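PDB 5YKJ: peroxiredoxin PRX1, mitochondrial from Saccharomyces cerevisiae, which acts as a mitochondrial 1-Cys peroxiredoxin, a thiol peroxidase that probably reduces peroxides through a reactive cysteine regenerated by the glutathione and thioredoxin systems. Local coordinates for residues A[193-196]-A[200-203]; A[82-85]-A[91-94]; A[141-146]-A[154-159]; A[175-178]-A[182-185]; A[108-113]-A[129-134]. All coordinates share one frame; numbering follows the deposited sequence.

Contact 1: A[193-196]-A[200-203]; sequences EAKA and QFNE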
# COMPACT_ATOMS: atom_id res chain seq x y z
N GLU A 193 11.34 -12.56 -29.75
CA GLU A 193 10.84 -11.29 -29.23
C GLU A 193 11.73 -10.86 -28.09
O GLU A 193 12.02 -9.72 -27.94
CB GLU A 193 9.38 -11.41 -28.76
CG GLU A 193 8.26 -11.35 -29.82
CD GLU A 193 6.87 -11.76 -29.33
OE1 GLU A 193 5.88 -11.37 -29.98
OE2 GLU A 193 6.71 -12.44 -28.32
N ALA A 194 12.18 -11.80 -27.28
CA ALA A 194 13.08 -11.49 -26.21
C ALA A 194 14.44 -10.97 -26.70
O ALA A 194 15.03 -10.13 -26.08
CB ALA A 194 13.25 -12.69 -25.29
N LYS A 195 14.93 -11.55 -27.79
CA LYS A 195 16.18 -11.11 -28.31
C LYS A 195 16.01 -9.67 -28.82
O LYS A 195 16.85 -8.90 -28.70
CB LYS A 195 16.66 -12.00 -29.46
CG LYS A 195 17.26 -13.32 -29.00
CD LYS A 195 18.22 -13.99 -29.98
CE LYS A 195 17.68 -13.90 -31.37
NZ LYS A 195 18.37 -14.84 -32.24
N ALA A 196 14.88 -9.39 -29.40
CA ALA A 196 14.63 -8.04 -29.91
C ALA A 196 14.52 -6.94 -28.86
O ALA A 196 14.94 -5.83 -29.05
CB ALA A 196 13.37 -8.04 -30.73
N GLN A 200 20.35 -10.17 -24.63
CA GLN A 200 20.90 -11.43 -24.19
C GLN A 200 20.13 -11.86 -22.94
O GLN A 200 19.71 -11.04 -22.21
CB GLN A 200 22.36 -11.28 -23.79
CG GLN A 200 23.37 -11.14 -24.93
CD GLN A 200 24.78 -10.97 -24.44
OE1 GLN A 200 25.05 -11.27 -23.29
NE2 GLN A 200 25.68 -10.44 -25.29
N PHE A 201 19.97 -13.15 -22.78
CA PHE A 201 19.31 -13.75 -21.64
C PHE A 201 19.88 -15.13 -21.39
O PHE A 201 20.41 -15.73 -22.28
CB PHE A 201 17.77 -13.79 -21.78
CG PHE A 201 17.26 -14.50 -23.00
CD1 PHE A 201 17.05 -15.84 -22.98
CD2 PHE A 201 16.94 -13.82 -24.12
CE1 PHE A 201 16.58 -16.49 -24.07
CE2 PHE A 201 16.45 -14.44 -25.22
CZ PHE A 201 16.25 -15.78 -25.20
N ASN A 202 19.74 -15.57 -20.16
CA ASN A 202 20.18 -16.86 -19.71
C ASN A 202 18.97 -17.75 -19.53
O ASN A 202 18.26 -17.57 -18.60
CB ASN A 202 20.86 -16.67 -18.37
CG ASN A 202 21.36 -17.95 -17.77
OD1 ASN A 202 21.39 -18.97 -18.38
ND2 ASN A 202 21.73 -17.86 -16.54
N GLU A 203 18.80 -18.71 -20.42
CA GLU A 203 17.69 -19.65 -20.42
C GLU A 203 18.04 -20.85 -19.55
O GLU A 203 18.77 -21.67 -19.94
CB GLU A 203 17.38 -20.11 -21.85
CG GLU A 203 16.09 -20.92 -21.97
CD GLU A 203 15.84 -21.36 -23.38
OE1 GLU A 203 15.45 -22.50 -23.58
OE2 GLU A 203 15.98 -20.56 -24.23

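Contact 2: A[82-85]-A[91-94]; sequences DIKE and NVGF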
# COMPACT_ATOMS: atom_id res chain seq x y z
N ASP A 82 0.88 12.54 18.88
CA ASP A 82 1.72 11.58 19.55
C ASP A 82 2.74 10.97 18.57
O ASP A 82 3.86 10.82 18.88
CB ASP A 82 0.85 10.45 20.11
CG ASP A 82 0.27 10.75 21.47
OD1 ASP A 82 0.43 11.84 21.94
OD2 ASP A 82 -0.27 9.80 22.00
N ILE A 83 2.27 10.66 17.38
CA ILE A 83 3.12 10.07 16.35
C ILE A 83 4.28 11.03 15.98
O ILE A 83 5.38 10.62 15.86
CB ILE A 83 2.30 9.67 15.09
CG1 ILE A 83 1.40 8.45 15.32
CG2 ILE A 83 3.22 9.40 13.88
CD1 ILE A 83 0.11 8.41 14.56
N LYS A 84 4.00 12.31 15.88
CA LYS A 84 5.03 13.28 15.58
C LYS A 84 6.12 13.21 16.67
O LYS A 84 7.28 13.16 16.38
CB LYS A 84 4.44 14.72 15.44
CG LYS A 84 3.68 14.96 14.15
CD LYS A 84 3.22 16.40 13.93
CE LYS A 84 2.44 17.00 15.07
NZ LYS A 84 2.27 18.48 14.84
N GLU A 85 5.68 13.17 17.90
CA GLU A 85 6.61 13.08 19.02
C GLU A 85 7.42 11.81 19.05
O GLU A 85 8.59 11.86 19.27
CB GLU A 85 5.88 13.23 20.37
CG GLU A 85 5.01 14.47 20.47
CD GLU A 85 4.03 14.46 21.63
OE1 GLU A 85 4.21 13.65 22.55
OE2 GLU A 85 3.10 15.30 21.64
N ASN A 91 6.02 16.77 10.73
CA ASN A 91 4.66 16.61 10.33
C ASN A 91 4.42 15.23 9.73
O ASN A 91 5.34 14.59 9.34
CB ASN A 91 4.17 17.75 9.43
CG ASN A 91 4.53 17.54 8.01
OD1 ASN A 91 5.56 17.04 7.74
ND2 ASN A 91 3.66 17.87 7.13
N VAL A 92 3.17 14.84 9.71
CA VAL A 92 2.75 13.61 9.07
C VAL A 92 2.11 14.14 7.80
O VAL A 92 1.07 14.66 7.83
CB VAL A 92 1.72 12.89 9.89
CG1 VAL A 92 1.21 11.65 9.15
CG2 VAL A 92 2.37 12.46 11.18
N GLY A 93 2.77 13.91 6.70
CA GLY A 93 2.37 14.42 5.42
C GLY A 93 1.29 13.74 4.60
O GLY A 93 1.16 14.03 3.45
N PHE A 94 0.58 12.84 5.20
CA PHE A 94 -0.47 12.13 4.54
C PHE A 94 -1.66 12.11 5.48
O PHE A 94 -1.57 12.30 6.61
CB PHE A 94 -0.03 10.71 4.16
CG PHE A 94 0.62 9.95 5.28
CD1 PHE A 94 -0.15 9.38 6.25
CD2 PHE A 94 1.98 9.77 5.35
CE1 PHE A 94 0.42 8.69 7.28
CE2 PHE A 94 2.54 9.04 6.35
CZ PHE A 94 1.77 8.52 7.33

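Contact 3: A[141-146]-A[154-159]; sequences LIFTYP and SEVLRV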
# COMPACT_ATOMS: atom_id res chain seq x y z
N LEU A 141 -1.55 -5.43 -5.12
CA LEU A 141 -1.01 -6.26 -4.09
C LEU A 141 -1.71 -5.94 -2.78
O LEU A 141 -1.99 -4.85 -2.55
CB LEU A 141 0.50 -5.95 -3.94
CG LEU A 141 1.41 -6.80 -3.06
CD1 LEU A 141 2.85 -6.88 -3.59
CD2 LEU A 141 1.49 -6.22 -1.65
N ILE A 142 -1.94 -6.99 -1.99
CA ILE A 142 -2.59 -6.88 -0.71
C ILE A 142 -1.86 -7.70 0.33
O ILE A 142 -1.39 -8.72 0.04
CB ILE A 142 -4.06 -7.40 -0.80
CG1 ILE A 142 -4.83 -6.71 -1.90
CG2 ILE A 142 -4.84 -7.19 0.49
CD1 ILE A 142 -6.20 -7.28 -2.08
N PHE A 143 -1.80 -7.17 1.53
CA PHE A 143 -1.30 -7.94 2.61
C PHE A 143 -1.96 -7.58 3.92
O PHE A 143 -2.25 -6.45 4.16
CB PHE A 143 0.22 -7.98 2.65
CG PHE A 143 0.88 -6.71 2.99
CD1 PHE A 143 1.15 -6.40 4.29
CD2 PHE A 143 1.31 -5.85 2.01
CE1 PHE A 143 1.77 -5.26 4.63
CE2 PHE A 143 1.94 -4.70 2.35
CZ PHE A 143 2.19 -4.41 3.66
N THR A 144 -2.20 -8.61 4.73
CA THR A 144 -2.85 -8.43 6.02
C THR A 144 -2.14 -9.10 7.17
O THR A 144 -2.15 -10.25 7.30
CB THR A 144 -4.34 -8.87 5.99
OG1 THR A 144 -4.99 -8.38 4.82
CG2 THR A 144 -5.05 -8.37 7.22
N TYR A 145 -1.52 -8.25 8.00
CA TYR A 145 -0.86 -8.66 9.20
C TYR A 145 -1.78 -8.28 10.37
O TYR A 145 -2.39 -7.31 10.38
CB TYR A 145 0.47 -7.93 9.41
CG TYR A 145 1.65 -8.22 8.49
CD1 TYR A 145 1.49 -8.82 7.26
CD2 TYR A 145 2.91 -7.90 8.88
CE1 TYR A 145 2.56 -9.09 6.45
CE2 TYR A 145 3.98 -8.14 8.08
CZ TYR A 145 3.79 -8.73 6.86
OH TYR A 145 4.83 -8.97 6.03
N PRO A 146 -1.79 -9.19 11.34
CA PRO A 146 -2.61 -8.92 12.49
C PRO A 146 -2.04 -7.71 13.35
O PRO A 146 -0.91 -7.40 13.15
CB PRO A 146 -2.55 -10.17 13.33
CG PRO A 146 -1.22 -10.73 13.02
CD PRO A 146 -0.97 -10.39 11.55
N SER A 154 10.42 -1.78 4.49
CA SER A 154 11.34 -2.12 3.45
C SER A 154 10.70 -3.03 2.42
O SER A 154 10.97 -2.92 1.30
CB SER A 154 12.61 -2.74 3.99
OG SER A 154 13.31 -1.77 4.68
N GLU A 155 9.89 -3.94 2.89
CA GLU A 155 9.20 -4.82 1.98
C GLU A 155 8.15 -4.06 1.16
O GLU A 155 7.98 -4.36 0.04
CB GLU A 155 8.59 -6.00 2.74
CG GLU A 155 7.86 -7.02 1.87
CD GLU A 155 8.74 -7.72 0.82
OE1 GLU A 155 9.90 -7.55 0.87
OE2 GLU A 155 8.18 -8.45 0.04
N VAL A 156 7.46 -3.11 1.76
CA VAL A 156 6.50 -2.34 1.01
C VAL A 156 7.23 -1.59 -0.13
O VAL A 156 6.78 -1.54 -1.18
CB VAL A 156 5.74 -1.34 1.92
CG1 VAL A 156 4.91 -0.34 1.09
CG2 VAL A 156 4.90 -2.08 2.94
N LEU A 157 8.36 -1.01 0.18
CA LEU A 157 9.12 -0.33 -0.83
C LEU A 157 9.66 -1.31 -1.91
O LEU A 157 9.73 -0.98 -3.04
CB LEU A 157 10.25 0.51 -0.23
CG LEU A 157 9.90 1.78 0.53
CD1 LEU A 157 11.04 2.22 1.45
CD2 LEU A 157 9.47 2.88 -0.40
N ARG A 158 10.05 -2.49 -1.47
CA ARG A 158 10.59 -3.47 -2.40
C ARG A 158 9.55 -3.89 -3.45
O ARG A 158 9.82 -3.93 -4.61
CB ARG A 158 11.15 -4.69 -1.65
CG ARG A 158 12.00 -5.64 -2.49
CD ARG A 158 12.27 -6.99 -1.85
NE ARG A 158 11.09 -7.79 -1.71
CZ ARG A 158 10.63 -8.57 -2.66
NH1 ARG A 158 11.29 -8.72 -3.80
NH2 ARG A 158 9.52 -9.23 -2.46
N VAL A 159 8.36 -4.18 -2.99
CA VAL A 159 7.31 -4.54 -3.90
C VAL A 159 6.88 -3.41 -4.81
O VAL A 159 6.50 -3.64 -5.85
CB VAL A 159 6.12 -5.29 -3.27
CG1 VAL A 159 6.64 -6.46 -2.52
CG2 VAL A 159 5.29 -4.38 -2.40

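Contact 4: A[175-178]-A[182-185]; sequences INWQ and DVII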
# COMPACT_ATOMS: atom_id res chain seq x y z
N ILE A 175 11.83 -14.46 -6.62
CA ILE A 175 11.81 -14.44 -5.20
C ILE A 175 13.04 -13.67 -4.69
O ILE A 175 14.09 -13.77 -5.20
CB ILE A 175 11.89 -15.89 -4.66
CG1 ILE A 175 11.70 -15.97 -3.16
CG2 ILE A 175 13.24 -16.50 -5.00
CD1 ILE A 175 10.24 -16.04 -2.78
N ASN A 176 12.79 -12.86 -3.68
CA ASN A 176 13.80 -12.12 -3.00
C ASN A 176 14.53 -11.07 -3.81
O ASN A 176 15.55 -10.64 -3.42
CB ASN A 176 14.77 -13.13 -2.45
CG ASN A 176 14.20 -13.95 -1.31
OD1 ASN A 176 13.26 -13.59 -0.70
ND2 ASN A 176 14.80 -15.09 -1.10
N TRP A 177 13.95 -10.66 -4.92
CA TRP A 177 14.55 -9.68 -5.79
C TRP A 177 14.81 -8.33 -5.14
O TRP A 177 14.00 -7.83 -4.45
CB TRP A 177 13.66 -9.43 -7.03
CG TRP A 177 14.11 -8.37 -7.94
CD1 TRP A 177 14.98 -8.49 -8.95
CD2 TRP A 177 13.69 -7.01 -7.95
NE1 TRP A 177 15.11 -7.34 -9.59
CE2 TRP A 177 14.34 -6.39 -8.99
CE3 TRP A 177 12.82 -6.27 -7.16
CZ2 TRP A 177 14.16 -5.06 -9.28
CZ3 TRP A 177 12.66 -4.99 -7.43
CH2 TRP A 177 13.30 -4.38 -8.49
N GLN A 178 15.96 -7.77 -5.43
CA GLN A 178 16.26 -6.45 -5.03
C GLN A 178 16.60 -5.68 -6.30
O GLN A 178 17.07 -6.21 -7.23
CB GLN A 178 17.46 -6.37 -4.10
CG GLN A 178 17.24 -6.86 -2.69
CD GLN A 178 16.24 -6.06 -1.87
OE1 GLN A 178 16.03 -4.92 -2.09
NE2 GLN A 178 15.63 -6.72 -0.94
N ASP A 182 19.05 -9.21 -11.53
CA ASP A 182 18.52 -9.64 -12.79
C ASP A 182 17.01 -9.94 -12.65
O ASP A 182 16.54 -10.35 -11.64
CB ASP A 182 19.23 -10.91 -13.31
CG ASP A 182 20.70 -10.69 -13.64
OD1 ASP A 182 21.10 -9.56 -13.78
OD2 ASP A 182 21.40 -11.69 -13.70
N VAL A 183 16.32 -9.72 -13.74
CA VAL A 183 14.90 -9.91 -13.88
C VAL A 183 14.59 -11.05 -14.86
O VAL A 183 15.44 -11.56 -15.51
CB VAL A 183 14.19 -8.63 -14.31
CG1 VAL A 183 14.28 -7.55 -13.24
CG2 VAL A 183 14.74 -8.08 -15.61
N ILE A 184 13.33 -11.39 -14.92
CA ILE A 184 12.85 -12.48 -15.74
C ILE A 184 11.95 -12.04 -16.89
O ILE A 184 11.16 -11.20 -16.73
CB ILE A 184 12.12 -13.51 -14.87
CG1 ILE A 184 13.04 -14.15 -13.87
CG2 ILE A 184 11.49 -14.60 -15.71
CD1 ILE A 184 12.34 -14.67 -12.64
N ILE A 185 12.14 -12.64 -18.05
CA ILE A 185 11.36 -12.31 -19.19
C ILE A 185 10.07 -13.08 -19.10
O ILE A 185 10.08 -14.19 -18.89
CB ILE A 185 12.16 -12.61 -20.50
CG1 ILE A 185 13.44 -11.83 -20.50
CG2 ILE A 185 11.34 -12.25 -21.72
CD1 ILE A 185 14.40 -12.21 -21.61

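Contact 5: A[108-113]-A[129-134]; sequences YDMVDA and SVFVID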
# COMPACT_ATOMS: atom_id res chain seq x y z
N TYR A 108 -14.04 -1.79 1.72
CA TYR A 108 -12.81 -2.48 1.38
C TYR A 108 -12.72 -3.93 1.84
O TYR A 108 -11.70 -4.50 1.83
CB TYR A 108 -11.55 -1.63 1.73
CG TYR A 108 -11.19 -0.66 0.65
CD1 TYR A 108 -11.93 0.48 0.46
CD2 TYR A 108 -10.13 -0.90 -0.20
CE1 TYR A 108 -11.64 1.35 -0.56
CE2 TYR A 108 -9.84 -0.04 -1.22
CZ TYR A 108 -10.58 1.09 -1.39
OH TYR A 108 -10.26 1.91 -2.38
N ASP A 109 -13.88 -4.44 2.23
CA ASP A 109 -14.08 -5.82 2.62
C ASP A 109 -13.37 -6.32 3.88
O ASP A 109 -13.23 -7.49 4.06
CB ASP A 109 -13.78 -6.76 1.44
CG ASP A 109 -14.83 -6.71 0.34
OD1 ASP A 109 -15.96 -6.43 0.58
OD2 ASP A 109 -14.50 -6.99 -0.79
N MET A 110 -12.96 -5.40 4.71
CA MET A 110 -12.30 -5.76 5.94
C MET A 110 -13.23 -6.12 7.10
O MET A 110 -12.79 -6.72 8.03
CB MET A 110 -11.32 -4.71 6.35
CG MET A 110 -10.23 -4.63 5.36
SD MET A 110 -8.97 -3.35 5.81
CE MET A 110 -9.79 -1.79 5.38
N VAL A 111 -14.50 -5.75 6.99
CA VAL A 111 -15.51 -6.07 7.98
C VAL A 111 -16.80 -6.43 7.21
O VAL A 111 -16.94 -6.05 6.11
CB VAL A 111 -15.80 -4.98 8.99
CG1 VAL A 111 -14.62 -4.75 9.88
CG2 VAL A 111 -16.21 -3.68 8.31
N ASP A 112 -17.70 -7.15 7.84
CA ASP A 112 -18.95 -7.56 7.24
C ASP A 112 -20.15 -6.71 7.57
O ASP A 112 -21.23 -7.02 7.17
CB ASP A 112 -19.24 -9.01 7.56
CG ASP A 112 -18.22 -9.94 6.97
OD1 ASP A 112 -18.01 -9.91 5.77
OD2 ASP A 112 -17.64 -10.62 7.71
N ALA A 113 -19.94 -5.64 8.29
CA ALA A 113 -21.00 -4.71 8.60
C ALA A 113 -20.46 -3.30 8.76
O ALA A 113 -19.40 -3.13 9.18
CB ALA A 113 -21.70 -5.11 9.88
N SER A 129 -5.60 -4.52 6.58
CA SER A 129 -5.05 -4.72 5.26
C SER A 129 -4.30 -3.53 4.72
O SER A 129 -4.57 -2.45 5.05
CB SER A 129 -6.12 -5.17 4.27
OG SER A 129 -6.74 -6.34 4.70
N VAL A 130 -3.35 -3.84 3.87
CA VAL A 130 -2.59 -2.84 3.14
C VAL A 130 -2.84 -3.12 1.66
O VAL A 130 -2.69 -4.18 1.23
CB VAL A 130 -1.07 -2.87 3.42
CG1 VAL A 130 -0.33 -1.82 2.59
CG2 VAL A 130 -0.81 -2.55 4.87
N PHE A 131 -3.25 -2.10 0.94
CA PHE A 131 -3.50 -2.22 -0.47
C PHE A 131 -2.56 -1.31 -1.27
O PHE A 131 -2.49 -0.18 -1.00
CB PHE A 131 -4.96 -1.77 -0.79
CG PHE A 131 -6.04 -2.47 0.01
CD1 PHE A 131 -6.40 -2.06 1.28
CD2 PHE A 131 -6.73 -3.55 -0.53
CE1 PHE A 131 -7.37 -2.70 1.98
CE2 PHE A 131 -7.72 -4.18 0.22
CZ PHE A 131 -8.03 -3.72 1.43
N VAL A 132 -1.83 -1.88 -2.23
CA VAL A 132 -0.98 -1.11 -3.12
C VAL A 132 -1.78 -0.91 -4.39
O VAL A 132 -2.20 -1.84 -4.98
CB VAL A 132 0.28 -1.87 -3.43
CG1 VAL A 132 1.16 -1.07 -4.38
CG2 VAL A 132 1.01 -2.18 -2.15
N ILE A 133 -2.02 0.35 -4.72
CA ILE A 133 -2.87 0.75 -5.84
C ILE A 133 -2.11 1.52 -6.92
O ILE A 133 -1.36 2.38 -6.63
CB ILE A 133 -3.99 1.59 -5.29
CG1 ILE A 133 -4.73 0.75 -4.27
CG2 ILE A 133 -4.94 2.10 -6.35
CD1 ILE A 133 -5.64 1.54 -3.36
N ASP A 134 -2.33 1.13 -8.16
CA ASP A 134 -1.68 1.78 -9.24
C ASP A 134 -2.39 3.06 -9.68
O ASP A 134 -3.40 3.38 -9.23
CB ASP A 134 -1.31 0.81 -10.37
CG ASP A 134 -2.51 0.39 -11.24
OD1 ASP A 134 -3.53 1.01 -11.20
OD2 ASP A 134 -2.32 -0.57 -11.94

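Contact 1: A[193-196]-A[200-203]
The phenyl ring of F201 meets segment 193-196 obliquely, with the CD2-CE2 side of the ring turned to the helix. A194 CB makes the closest approach, 3.6 Å from F201 CE2, and stays at 4.0 Å from F201 CD2, so one methyl group spans this ring bond. A second touch comes one residue further along the helix, where the K195 CG methylene lies 4.0 Å from F201 CE2. Only the root of the lysine takes part: its chain bends at the third torsion (chi3 -42°), and the ammonium end runs away from segment 200-203. F201 has its CG between the backbone N and the carbonyl carbon (chi1 57°), which directs the ring to the helix. Here helix 191-198 is followed, after a short connection, by strand 202-205, at the edge of a small antiparallel sheet, in the C-terminal domain characteristic of 1-Cys peroxiredoxins. I185 packs on both A194 and F201 and extends the apolar cluster, while R209 of the neighbouring strand touches the phenylalanine as well. The backbone on either side of F201 is held too: the carbonyl of Q200 accepts a hydrogen bond from T211 OG1, and N202 pairs through its backbone with F210. A sodium ion is bound about 4 Å from the F201 side chain.

Contact 2: A[82-85]-A[91-94]
N91 meets K84 through its backbone: N91 CA lies 3.9 Å from K84 CD, while the asparagine side chain is directed away from the helix. The lysine arrives there because its CG is anti to the carbonyl carbon (chi1 -75°) and its chain then bends at the third torsion, so that the methylenes run past the incoming loop before the ammonium end draws away from N91. The next residue, V92, points its side chain at the helix and does most of the packing from this segment. Its CG2 methyl touches two consecutive helical side chains, at 4.2 Å from I83 CG2 and 4.1 Å from K84 CG. The I83 and V92 side chains cross at about a right angle, whereas K84 passes V92 obliquely. The other valine branch serves a different neighbour: CG1 rests 3.6 Å above the plane of the F94 ring, offset toward its rim. F94 itself is buried against V48 and F51 of helix 46-53. The segment thus joins the end of helix 73-87 to strand 96-98, an edge strand of the thioredoxin-fold sheet. I83 in turn packs on V48, S49 and T45, the last of these next in sequence to C44, which is present as S-hydroxycysteine. Every touch across the two segments is between carbon atoms at van der Waals distance, so they probably hold to each other by apolar contact alone, with water most fully excluded at the buried I83, while K84 and N91 form a more open margin.

Contact 3: A[141-146]-A[154-159]
F143 carries its CG between the backbone N and the carbonyl carbon (chi1 68°), a rotation that stands the ring up from the strand and brings its far end to V156. The CG2 methyl of V156 comes to the ring edge, near its plane, 3.6 Å from F143 CZ and 4.0 Å from F143 CE2. L141, two residues earlier, extends its CG opposite the backbone N (chi1 -172°) and so reaches V159, one helical turn beyond V156. There the L141 CD1 methyl fits against the whole isopropyl group, 3.7 Å from both V159 CB and V159 CG2. In each of the two pairs the side chains cross at about a right angle. This is strand-to-helix packing of the thioredoxin fold: 139-144 is an edge strand of the central mixed sheet, and after a connecting loop helix 153-169 lies over its face, with V156 also packing on F58 of helix 55-59. Within the strand, L141 CD2 sits in plane at the F143 ring edge, so the two apolar side chains adjoin. Within the helix a salt bridge, which probably steadies this turn, joins R158 to E155 side-on, with R158 NE 2.9 Å from E155 OE1 and R158 NH2 2.9 Å from E155 OE2. Both carboxylate oxygens are met syn, though somewhat out of plane, and the third nitrogen, NH1, bonds to W177 O.

Contact 4: A[175-178]-A[182-185]
W177 buries more surface than any other residue of this contact, and its indole meets the second segment with the five-membered ring. A first torsion of 175° carries the indole away from the backbone N and toward D182 and V183. D182 takes part through its main chain: its carbonyl oxygen lies at the edge of the indole, near the ring plane, 3.6 Å from W177 CD1 and 3.9 Å from W177 NE1, while the aspartate side chain is directed away. V183 completes the trio with its CG1 methyl, which approaches obliquely to 3.7 Å from W177 NE1 and 4.4 Å from W177 CE2. The tryptophan and valine side chains run alongside one another in the same direction. Both also rest on L165 of helix 153-169, and W177 touches A162 there, so the indole and the isopropyl group share one helical surface. The contact thus binds the loop that follows this long helix to strand 183-184, an outer strand of the small antiparallel sheet in the 1-Cys peroxiredoxin C-terminal domain; V183 pairs through its backbone with T211 in that sheet. The indole N-H makes a weak hydrogen bond to the carbonyl oxygen of D181. With the D182 carbonyl beside CD1, the polar edge of the buried ring faces backbone oxygens, which probably favours this orientation electrostatically, while the valine and helix contacts supply apolar cover.

Contact 5: A[108-113]-A[129-134]
A Schellman motif ends helix 103-107, with D109, whose phi is positive, as its C-prime residue, and the chain leaving it lays Y108 and M110 onto F131 and S129 of strand 129-133. The aromatic pair is T-shaped: the edge of Y108 is aimed at the face of F131, with ring centroids 5.2 Å apart and planes at 70°. Y108 CD2 stands over the centre of the F131 ring, 3.8 Å above its plane. The carbonyl oxygen of Y108 also lies 3.8 Å from F131 CZ. At the edge of the same phenylalanine, near its plane, M110 SD approaches F131 CE1 to 4.2 Å, a Met-aromatic contact. F131 is thus met over one face by tyrosine and at its rim by sulfur. The methionine chain, bent at its third torsion (chi3 -76°), carries the same sulfur to 3.6 Å from S129 N, where it accepts a weak hydrogen bond, and to 3.7 Å from S129 CB. The strand belongs to the mixed sheet of the thioredoxin fold, between strands 30-36 and 139-144, and L33 and S35 of the former help to cover Y108 and M110. Replacing F131 by an alanine would probably leave the Y108 edge and the methionine sulfur without their aromatic partner and open a gap between the loop and the strand. Polar ends in this buried region have partners: Y108 OH is hydrogen-bonded to the carbonyl oxygen of P9, and S129 OG to T144 OG1.

Overall arrangement
Contacts 5 and 3 share the central sheet: strands 129-133 and 139-144 are neighbours, joined by F143 O to V130 N at 2.9 Å and meeting again at S129 and T144, and the contact centres lie 13 Å apart. Helix 153-169 then leads to contact 4, which contact 3 meets where R158 reaches W177. Contact 1, centred 15 Å from contact 4, follows through I185 CD1, which lies 3.7 Å from F201 CB. Contact 2, whose I83 packs on T45, next in sequence to the modified C44, is on the opposite side of the chain's centre from contact 1, 48 Å away between centres. The sodium ion lies at the contact 1 end.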